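Side-chain contact in cytochrome c' (PDB 5GYR), which carries covalently bound heme c whose high-spin iron has no sixth ligand, and belongs to the bacterial electron-transport cytochromes although its exact role is not known: residues K74-F77 / F78-M81. Residues are numbered along the deposited sequence; the frame is centred on the assembly and turned at random.
Sequences KPEF and FQNM
Asn80 grips the carbonyl of Phe77 twice: its backbone N donates to Phe77 O at 3.2 Å, and its side-chain ND2 reaches the same Phe77 O at 3.1 Å with an N-H...O angle of 161°. Both donors come from one face of the carbonyl, above its plane, while the oxygen lies close to the plane of the Asn80 amide. With CG beside the backbone N (chi1 -58°), the Asn80 amide folds back along the chain. Gln79 also reaches back three residues, but with its side chain alone: NE2 makes a weak bond of 3.4 Å to Glu76 O, its otherwise extended chain starting with CG between backbone N and carbonyl carbon (chi1 64°). Pro75 O receives a weak bond from Phe78 N at 3.3 Å and a shorter one, donated by a water, at 2.7 Å; that water also accepts, weakly, from Gln79 N, which makes no direct bond to Pro75 O. The same Pro75 O lies in the plane of the Phe78 ring, 3.5 Å from CD2. Phe77 touches heme c and meets Tyr58, whereas Phe78 packs on Val73 and on Pro60 of the second subunit, with which Met81 forms an antiparallel ladder. Phe77 N to Lys74 O (3.0 Å) and Met81 N to Phe78 O (3.1 Å) complete a run of overlapping i+3 to i turns, whose carbonyls side-chain amides and water help to satisfy.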
loop_
_atom_site.group_PDB
_atom_site.type_symbol
_atom_site.label_atom_id
_atom_site.label_comp_id
_atom_site.label_asym_id
_atom_site.label_seq_id
_atom_site.Cartn_x
_atom_site.Cartn_y
_atom_site.Cartn_z
ATOM N N LYS A 74 -5.821 -4.853 -13.458
ATOM C CA LYS A 74 -5.513 -6.282 -13.379
ATOM C C LYS A 74 -5.298 -6.692 -11.930
ATOM O O LYS A 74 -4.750 -5.930 -11.145
ATOM C CB LYS A 74 -4.266 -6.593 -14.188
ATOM C CG LYS A 74 -4.479 -6.425 -15.677
ATOM C CD LYS A 74 -3.173 -6.539 -16.427
ATOM C CE LYS A 74 -2.764 -7.982 -16.622
ATOM N NZ LYS A 74 -2.581 -8.264 -18.073
ATOM N N PRO A 75 -5.711 -7.903 -11.560
ATOM C CA PRO A 75 -5.671 -8.304 -10.147
ATOM C C PRO A 75 -4.254 -8.256 -9.558
ATOM O O PRO A 75 -4.100 -8.006 -8.371
ATOM C CB PRO A 75 -6.229 -9.746 -10.150
ATOM C CG PRO A 75 -6.535 -10.096 -11.566
ATOM C CD PRO A 75 -6.396 -8.886 -12.424
ATOM N N GLU A 76 -3.248 -8.466 -10.410
ATOM C CA GLU A 76 -1.834 -8.455 -10.012
ATOM C C GLU A 76 -1.393 -7.151 -9.381
ATOM O O GLU A 76 -0.402 -7.112 -8.661
ATOM C CB GLU A 76 -0.926 -8.720 -11.222
ATOM C CG GLU A 76 -0.976 -10.145 -11.755
ATOM C CD GLU A 76 -2.061 -10.417 -12.777
ATOM O OE1 GLU A 76 -3.000 -9.609 -12.933
ATOM O OE2 GLU A 76 -1.964 -11.482 -13.420
ATOM N N PHE A 77 -2.088 -6.073 -9.703
ATOM C CA PHE A 77 -1.725 -4.757 -9.211
ATOM C C PHE A 77 -1.730 -4.677 -7.693
ATOM O O PHE A 77 -0.788 -4.142 -7.085
ATOM C CB PHE A 77 -2.716 -3.738 -9.763
ATOM C CG PHE A 77 -2.373 -2.322 -9.378
ATOM C CD1 PHE A 77 -1.263 -1.683 -9.933
ATOM C CD2 PHE A 77 -3.131 -1.647 -8.449
ATOM C CE1 PHE A 77 -0.932 -0.387 -9.569
ATOM C CE2 PHE A 77 -2.812 -0.352 -8.088
ATOM C CZ PHE A 77 -1.712 0.280 -8.647
ATOM N N PHE A 78 -2.767 -5.247 -7.086
ATOM C CA PHE A 78 -3.034 -5.077 -5.664
ATOM C C PHE A 78 -1.952 -5.623 -4.726
ATOM O O PHE A 78 -1.732 -5.096 -3.637
ATOM C CB PHE A 78 -4.378 -5.694 -5.322
ATOM C CG PHE A 78 -5.524 -4.977 -5.943
ATOM C CD1 PHE A 78 -6.118 -3.911 -5.282
ATOM C CD2 PHE A 78 -5.987 -5.319 -7.197
ATOM C CE1 PHE A 78 -7.174 -3.232 -5.868
ATOM C CE2 PHE A 78 -7.043 -4.633 -7.787
ATOM C CZ PHE A 78 -7.640 -3.597 -7.112
ATOM N N GLN A 79 -1.249 -6.655 -5.149
ATOM C CA GLN A 79 -0.256 -7.275 -4.252
ATOM C C GLN A 79 0.970 -6.391 -4.014
ATOM O O GLN A 79 1.777 -6.652 -3.123
ATOM C CB GLN A 79 0.182 -8.644 -4.776
ATOM C CG GLN A 79 0.909 -8.595 -6.093
ATOM C CD GLN A 79 1.137 -9.977 -6.653
ATOM O OE1 GLN A 79 1.529 -10.888 -5.931
ATOM N NE2 GLN A 79 0.900 -10.141 -7.936
ATOM N N ASN A 80 1.107 -5.352 -4.831
ATOM C CA ASN A 80 2.202 -4.387 -4.643
ATOM C C ASN A 80 1.953 -3.291 -3.613
ATOM O O ASN A 80 2.828 -2.438 -3.408
ATOM C CB ASN A 80 2.568 -3.708 -5.950
ATOM C CG ASN A 80 2.981 -4.692 -7.003
ATOM O OD1 ASN A 80 4.114 -5.149 -7.012
ATOM N ND2 ASN A 80 2.040 -5.084 -7.859
ATOM N N MET A 81 0.754 -3.271 -3.034
ATOM C CA MET A 81 0.367 -2.334 -1.990
ATOM C C MET A 81 0.804 -2.756 -0.607
ATOM O O MET A 81 0.842 -3.947 -0.280
ATOM C CB MET A 81 -1.151 -2.085 -2.030
ATOM C CG MET A 81 -1.577 -1.482 -3.366
ATOM S SD MET A 81 -3.328 -1.575 -3.651
ATOM C CE MET A 81 -3.860 -0.402 -2.394
HETATM O O HOH W 1 -2.490 -8.888 -6.356
#